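PDB 3G5O: antitoxin RelF from Mycobacterium tuberculosis, which neutralises the toxin RelG by binding it and, in complex with that toxin, binds DNA and represses its own promoter. Local coordinates for residues 17-20 with 21-24; 88-92 with 93-97; 69-72 with 73-77. All coordinates share one frame; numbering follows the deposited sequence.

Contact 1: residues 17-20 with 21-24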
loop_
_atom_site.group_PDB
_atom_site.type_symbol
_atom_site.label_atom_id
_atom_site.label_comp_id
_atom_site.label_asym_id
_atom_site.label_seq_id
_atom_site.Cartn_x
_atom_site.Cartn_y
_atom_site.Cartn_z
ATOM N N LYS A 17 6.703 26.076 -11.893
ATOM C CA LYS A 17 7.917 26.895 -11.772
ATOM C C LYS A 17 7.618 28.327 -11.328
ATOM O O LYS A 17 6.825 29.030 -11.954
ATOM C CB LYS A 17 8.677 26.948 -13.105
ATOM C CG LYS A 17 9.221 25.608 -13.655
ATOM C CD LYS A 17 10.375 25.869 -14.643
ATOM C CE LYS A 17 10.500 24.776 -15.706
ATOM N NZ LYS A 17 9.587 25.000 -16.876
ATOM N N GLY A 18 8.265 28.757 -10.252
ATOM C CA GLY A 18 8.082 30.124 -9.749
ATOM C C GLY A 18 7.039 30.234 -8.650
ATOM O O GLY A 18 7.075 31.199 -7.856
ATOM N N LYS A 19 6.106 29.262 -8.618
ATOM C CA LYS A 19 5.143 29.115 -7.523
ATOM C C LYS A 19 5.426 27.847 -6.667
ATOM O O LYS A 19 4.527 27.285 -6.041
ATOM C CB LYS A 19 3.681 29.172 -8.026
ATOM C CG LYS A 19 3.134 30.619 -8.321
ATOM C CD LYS A 19 1.737 30.834 -7.710
ATOM C CE LYS A 19 1.324 32.317 -7.670
ATOM N NZ LYS A 19 0.480 32.713 -8.847
ATOM N N LEU A 20 6.688 27.435 -6.622
ATOM C CA LEU A 20 7.040 26.168 -5.983
ATOM C C LEU A 20 6.634 26.194 -4.518
ATOM O O LEU A 20 6.066 25.226 -4.018
ATOM C CB LEU A 20 8.543 25.871 -6.099
ATOM C CG LEU A 20 9.014 24.431 -6.382
ATOM C CD1 LEU A 20 10.287 24.132 -5.606
ATOM C CD2 LEU A 20 8.004 23.290 -6.197
ATOM N N ASN A 21 6.916 27.315 -3.852
ATOM C CA ASN A 21 6.571 27.475 -2.451
ATOM C C ASN A 21 5.096 27.170 -2.260
ATOM O O ASN A 21 4.730 26.454 -1.327
ATOM C CB ASN A 21 6.855 28.901 -1.935
ATOM C CG ASN A 21 8.310 29.118 -1.549
ATOM O OD1 ASN A 21 9.031 28.166 -1.233
ATOM N ND2 ASN A 21 8.751 30.400 -1.550
ATOM N N GLU A 22 4.255 27.721 -3.149
ATOM C CA GLU A 22 2.808 27.695 -2.945
ATOM C C GLU A 22 2.277 26.294 -3.187
ATOM O O GLU A 22 1.448 25.821 -2.412
ATOM C CB GLU A 22 2.095 28.710 -3.877
ATOM C CG GLU A 22 2.265 30.149 -3.378
ATOM C CD GLU A 22 3.600 30.746 -3.791
ATOM O OE1 GLU A 22 4.289 30.125 -4.635
ATOM O OE2 GLU A 22 3.968 31.836 -3.273
ATOM N N PHE A 23 2.772 25.641 -4.234
ATOM C CA PHE A 23 2.334 24.265 -4.538
ATOM C C PHE A 23 2.756 23.281 -3.443
ATOM O O PHE A 23 1.969 22.395 -3.078
ATOM C CB PHE A 23 2.803 23.805 -5.937
ATOM C CG PHE A 23 1.951 24.357 -7.053
ATOM C CD1 PHE A 23 0.675 23.845 -7.288
ATOM C CD2 PHE A 23 2.402 25.417 -7.846
ATOM C CE1 PHE A 23 -0.138 24.367 -8.310
ATOM C CE2 PHE A 23 1.602 25.945 -8.864
ATOM C CZ PHE A 23 0.314 25.413 -9.100
ATOM N N VAL A 24 3.988 23.441 -2.940
ATOM C CA VAL A 24 4.461 22.641 -1.804
ATOM C C VAL A 24 3.613 22.904 -0.539
ATOM O O VAL A 24 3.169 21.940 0.128
ATOM C CB VAL A 24 5.970 22.844 -1.519
ATOM C CG1 VAL A 24 6.334 22.280 -0.190
ATOM C CG2 VAL A 24 6.809 22.185 -2.618
#

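Contact 2: residues 88-92 with 93-97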
loop_
_atom_site.group_PDB
_atom_site.type_symbol
_atom_site.label_atom_id
_atom_site.label_comp_id
_atom_site.label_asym_id
_atom_site.label_seq_id
_atom_site.Cartn_x
_atom_site.Cartn_y
_atom_site.Cartn_z
ATOM N N GLU A 88 -5.058 -0.658 34.787
ATOM C CA GLU A 88 -5.282 -2.060 34.560
ATOM C C GLU A 88 -4.186 -2.718 33.728
ATOM O O GLU A 88 -3.745 -3.833 34.038
ATOM C CB GLU A 88 -6.627 -2.300 33.866
ATOM C CG GLU A 88 -7.836 -1.832 34.664
ATOM C CD GLU A 88 -8.994 -1.482 33.737
ATOM O OE1 GLU A 88 -8.974 -0.422 33.067
ATOM O OE2 GLU A 88 -9.922 -2.308 33.652
ATOM N N ILE A 89 -3.766 -2.041 32.659
ATOM C CA ILE A 89 -2.766 -2.608 31.774
ATOM C C ILE A 89 -1.416 -2.679 32.502
ATOM O O ILE A 89 -0.738 -3.691 32.417
ATOM C CB ILE A 89 -2.640 -1.787 30.439
ATOM C CG1 ILE A 89 -3.885 -1.938 29.566
ATOM C CG2 ILE A 89 -1.394 -2.218 29.624
ATOM C CD1 ILE A 89 -4.052 -3.291 28.907
ATOM N N ARG A 90 -1.025 -1.603 33.200
ATOM C CA ARG A 90 0.248 -1.588 33.936
ATOM C C ARG A 90 0.278 -2.683 34.993
ATOM O O ARG A 90 1.288 -3.391 35.142
ATOM C CB ARG A 90 0.520 -0.219 34.565
ATOM C CG ARG A 90 0.863 0.900 33.541
ATOM C CD ARG A 90 1.445 2.051 34.275
ATOM N NE ARG A 90 1.897 3.145 33.410
ATOM C CZ ARG A 90 3.074 3.152 32.782
ATOM N NH1 ARG A 90 3.903 2.106 32.911
ATOM N NH2 ARG A 90 3.433 4.215 32.047
ATOM N N ALA A 91 -0.833 -2.865 35.695
ATOM C CA ALA A 91 -0.877 -3.943 36.685
ATOM C C ALA A 91 -0.936 -5.337 36.073
ATOM O O ALA A 91 -0.263 -6.230 36.556
ATOM C CB ALA A 91 -2.024 -3.726 37.712
ATOM N N GLU A 92 -1.680 -5.557 34.995
ATOM C CA GLU A 92 -1.680 -6.919 34.430
ATOM C C GLU A 92 -0.316 -7.326 33.831
ATOM O O GLU A 92 0.079 -8.499 33.886
ATOM C CB GLU A 92 -2.760 -7.068 33.355
ATOM C CG GLU A 92 -2.761 -8.404 32.622
ATOM C CD GLU A 92 -3.835 -8.464 31.556
ATOM O OE1 GLU A 92 -4.531 -7.440 31.375
ATOM O OE2 GLU A 92 -4.003 -9.512 30.894
ATOM N N PHE A 93 0.382 -6.371 33.220
ATOM C CA PHE A 93 1.600 -6.728 32.502
ATOM C C PHE A 93 2.875 -6.444 33.281
ATOM O O PHE A 93 3.957 -6.718 32.775
ATOM C CB PHE A 93 1.631 -6.075 31.104
ATOM C CG PHE A 93 0.654 -6.683 30.144
ATOM C CD1 PHE A 93 0.939 -7.897 29.521
ATOM C CD2 PHE A 93 -0.554 -6.069 29.879
ATOM C CE1 PHE A 93 0.031 -8.467 28.637
ATOM C CE2 PHE A 93 -1.467 -6.642 29.004
ATOM C CZ PHE A 93 -1.176 -7.844 28.378
ATOM N N GLY A 94 2.738 -5.904 34.493
ATOM C CA GLY A 94 3.866 -5.656 35.412
ATOM C C GLY A 94 4.793 -4.541 34.916
ATOM O O GLY A 94 6.018 -4.734 34.850
ATOM N N VAL A 95 4.209 -3.405 34.520
ATOM C CA VAL A 95 4.984 -2.253 34.024
ATOM C C VAL A 95 4.521 -1.054 34.821
ATOM O O VAL A 95 3.706 -0.280 34.318
ATOM C CB VAL A 95 4.799 -1.989 32.464
ATOM C CG1 VAL A 95 5.808 -0.944 31.944
ATOM C CG2 VAL A 95 4.917 -3.264 31.663
ATOM N N PRO A 96 5.029 -0.908 36.073
ATOM C CA PRO A 96 4.626 0.180 36.950
ATOM C C PRO A 96 5.132 1.536 36.455
ATOM O O PRO A 96 6.106 1.613 35.707
ATOM C CB PRO A 96 5.283 -0.182 38.299
ATOM C CG PRO A 96 6.541 -0.889 37.915
ATOM C CD PRO A 96 6.149 -1.686 36.659
ATOM N N ARG A 97 4.432 2.589 36.853
ATOM C CA ARG A 97 4.829 3.952 36.550
ATOM C C ARG A 97 6.027 4.350 37.426
ATOM O O ARG A 97 6.451 3.588 38.297
ATOM C CB ARG A 97 3.654 4.847 36.886
ATOM C CG ARG A 97 3.384 6.002 35.945
ATOM C CD ARG A 97 2.220 6.814 36.519
ATOM N NE ARG A 97 1.170 5.882 36.920
ATOM C CZ ARG A 97 -0.083 5.906 36.479
ATOM N NH1 ARG A 97 -0.495 6.864 35.655
ATOM N NH2 ARG A 97 -0.928 4.976 36.892
#

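Contact 3: residues 69-72 with 73-77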
loop_
_atom_site.group_PDB
_atom_site.type_symbol
_atom_site.label_atom_id
_atom_site.label_comp_id
_atom_site.label_asym_id
_atom_site.label_seq_id
_atom_site.Cartn_x
_atom_site.Cartn_y
_atom_site.Cartn_z
ATOM N N GLU A 69 -10.758 -8.494 9.943
ATOM C CA GLU A 69 -11.336 -9.276 11.049
ATOM C C GLU A 69 -10.895 -8.742 12.404
ATOM O O GLU A 69 -11.720 -8.646 13.312
ATOM C CB GLU A 69 -10.963 -10.768 10.930
ATOM C CG GLU A 69 -11.590 -11.484 9.667
ATOM C CD GLU A 69 -10.742 -11.363 8.347
ATOM O OE1 GLU A 69 -9.842 -10.498 8.204
ATOM O OE2 GLU A 69 -10.988 -12.169 7.425
ATOM N N SER A 70 -9.604 -8.386 12.526
ATOM C CA SER A 70 -9.044 -7.691 13.687
ATOM C C SER A 70 -9.805 -6.417 14.000
ATOM O O SER A 70 -10.152 -6.157 15.154
ATOM C CB SER A 70 -7.581 -7.252 13.427
ATOM O OG SER A 70 -6.697 -8.264 13.826
ATOM N N ILE A 71 -9.986 -5.592 12.976
ATOM C CA ILE A 71 -10.632 -4.293 13.144
ATOM C C ILE A 71 -12.105 -4.451 13.518
ATOM O O ILE A 71 -12.598 -3.761 14.394
ATOM C CB ILE A 71 -10.473 -3.434 11.888
ATOM C CG1 ILE A 71 -9.007 -3.006 11.723
ATOM C CG2 ILE A 71 -11.308 -2.182 11.971
ATOM C CD1 ILE A 71 -8.720 -2.572 10.313
ATOM N N ALA A 72 -12.771 -5.415 12.907
ATOM C CA ALA A 72 -14.163 -5.679 13.224
ATOM C C ALA A 72 -14.309 -6.174 14.677
ATOM O O ALA A 72 -15.217 -5.742 15.371
ATOM C CB ALA A 72 -14.819 -6.677 12.187
ATOM N N GLU A 73 -13.400 -7.029 15.138
ATOM C CA GLU A 73 -13.409 -7.519 16.520
ATOM C C GLU A 73 -13.087 -6.399 17.525
ATOM O O GLU A 73 -13.740 -6.251 18.565
ATOM C CB GLU A 73 -12.401 -8.662 16.697
ATOM C CG GLU A 73 -12.865 -10.024 16.186
ATOM C CD GLU A 73 -11.840 -11.147 16.468
ATOM O OE1 GLU A 73 -11.444 -11.333 17.653
ATOM O OE2 GLU A 73 -11.430 -11.837 15.496
ATOM N N ALA A 74 -12.104 -5.577 17.185
ATOM C CA ALA A 74 -11.765 -4.413 18.022
ATOM C C ALA A 74 -12.913 -3.374 18.041
ATOM O O ALA A 74 -13.195 -2.760 19.081
ATOM C CB ALA A 74 -10.473 -3.770 17.518
ATOM N N ASP A 75 -13.580 -3.201 16.900
ATOM C CA ASP A 75 -14.749 -2.332 16.850
ATOM C C ASP A 75 -15.928 -2.863 17.704
ATOM O O ASP A 75 -16.625 -2.055 18.352
ATOM C CB ASP A 75 -15.159 -2.018 15.405
ATOM C CG ASP A 75 -14.223 -0.954 14.749
ATOM O OD1 ASP A 75 -13.513 -0.191 15.486
ATOM O OD2 ASP A 75 -14.182 -0.891 13.506
ATOM N N ALA A 76 -16.137 -4.186 17.708
ATOM C CA ALA A 76 -17.133 -4.788 18.605
ATOM C C ALA A 76 -16.773 -4.636 20.085
ATOM O O ALA A 76 -17.666 -4.386 20.909
ATOM C CB ALA A 76 -17.499 -6.271 18.224
ATOM N N ASP A 77 -15.473 -4.724 20.425
ATOM C CA ASP A 77 -15.027 -4.414 21.802
ATOM C C ASP A 77 -15.385 -2.985 22.166
ATOM O O ASP A 77 -15.932 -2.724 23.269
ATOM C CB ASP A 77 -13.523 -4.583 22.004
ATOM C CG ASP A 77 -13.043 -6.017 21.799
ATOM O OD1 ASP A 77 -13.819 -7.019 22.018
ATOM O OD2 ASP A 77 -11.846 -6.141 21.412
#

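Contact 1: residues 17-20 with 21-24
Lys19 O takes two backbone N-H groups from the next turn. Phe23 N lies 3.0 Å from Lys19 O in a straight bond (N-H...O 168°), whereas Glu22 N, at 2.9 Å from the same Lys19 O, is badly angled and adds only a weak bond. One residue on, Val24 N approaches Leu20 O at 2.9 Å and continues the i to i+4 pattern that Phe23 begins. The Glu22 chain folds back at chi2 (82°), which brings its carboxylate over the start of the helix: OE1 comes to 3.2 Å from Lys19 CA and also lies against Lys19 CB. Lys19 NZ and Glu22 OE1 stay 6.2 Å apart, so no salt bridge forms between them. Phe23 CE2, at the ring's rim, touches the same Lys19 CB, at 3.9 Å. On the buried side Leu20 CD2 meets Val24 CG2 at 3.9 Å, the two branched chains crossing at a slant. This apolar pair packs against the second copy of the antitoxin, Leu20 on its Ile13 and Val24 on its Ala43, and so belongs to the dimer interface. Gly18, at positive phi, turns the chain after helix 13-16, and Lys19 follows at the N-cap position of helix 20-28: a short turn between two helices in the Phd/YefM antitoxin region, closed by the first turn of the second helix.

Contact 2: residues 88-92 with 93-97
Arg90 reaches beyond the end of its own helix to Val95, with NH1 giving a hydrogen bond of 2.8 Å to Val95 O. The acceptor lies in the guanidinium plane, while the donor stands above the carbonyl plane, 45° out of it and not on a lone pair. An extended chain from CG to NE carries the group there, its aliphatic part running past the same oxygen, with Arg90 CB and Val95 O 3.2 Å apart. Every guanidinium nitrogen is used elsewhere too: NE pairs with Glu86, NH1 also meets Glu43 of the toxin chain Rv2866, and NH2 has a further partner. Arg97 crosses Arg90 at about a right angle, its CG over one guanidinium face, 4.1 Å from Arg90 NE. The two arginines share Glu86, whose carboxylate probably offsets their like charge, and Arg97 also bridges to Asp87.

In the backbone, Phe93 N bonds Ile89 O at 3.0 Å, an i to i+4 bond near the end of the helix. Val95 N then reaches back five residues to Arg90 O, also at 3.0 Å: a 6→1 bond like that of a Schellman motif, with Gly94 at positive phi. The Glu92 carboxylate stacks on the Phe93 ring, their planes 17° apart and Glu92 CD 3.9 Å from Phe93 CE2. Its oxygens are satisfied by Arg27 and His31 of the toxin chain, and the His31 ring also meets Phe93. Ile89 CG2 lies alongside the ring, 3.9 Å from Phe93 CD2. This cap closes helix 86-93, which follows the short strand 83-84 as the last helix of the modelled antitoxin and lies against the toxin chain.

Contact 3: residues 69-72 with 73-77
Glu69 and Glu73 open a run of i to i+4 contacts within helix 67-80, a regular alpha-helix of the antitoxin laid against the toxin chain Rv2866. Glu73 N bonds Glu69 O at 3.0 Å. The Glu73 side chain, with CG beside its backbone N (chi1 -79°), leans back along that acceptor, and Glu73 CG comes to 3.4 Å from Glu69 O. Its carboxylate then extends outward, where OE1 is salt-bridged to Arg28 of the toxin chain.

Ala74 is buried. Its N donates to Ser70 O at 2.9 Å, and its methyl packs on Leu91 of the toxin chain, one turn beyond the place where Ser70 OG is hydrogen-bonded to Arg92 of that chain. Asp75 N follows with a bond of 2.7 Å to Ile71 O, the shortest of the series, at an N-H...O angle of 155°. The side chains of Ile71 and Asp75 also meet across this turn, lying side by side and pointing the same way. Asp75 OD2, salt-bridged to Arg80 of the toxin chain, rests 3.5 Å from the methyl carbon Ile71 CG2. Ile71 packs in addition on Leu64 of the toxin chain, and an imidazole, probably from the crystallisation liquor, sits about 5 Å from the Asp75 side chain.

Ala76 N to Ala72 O, at 3.0 Å, keeps the same backbone pattern, and Asp77 N continues it to Glu73 O, also at 3.0 Å, within the second segment. The Asp77 carboxylate is buried and divided between the two proteins: OD2 is hydrogen-bonded to Thr25 OG1 of the toxin chain, while OD1 forms a salt bridge with Arg82 NE of the antitoxin itself.

How the contacts relate
Along the chain the order is contact 1, contact 3, contact 2, and the three share no helix: 20-28, 67-80 and 86-93 respectively. Contact 1 lies on the opposite side of the chain's centre from the others, its centre 43 Å from that of contact 3 and 50 Å from that of contact 2. Contacts 2 and 3 are closer, 24 Å between centres and about 11 Å between nearest atoms, without touching. Contact 1 faces the second antitoxin copy, near the three-stranded sheet, whereas contacts 2 and 3 face the toxin chain. The elongated antitoxin thus separates its dimer-forming region from the helices that hold the toxin.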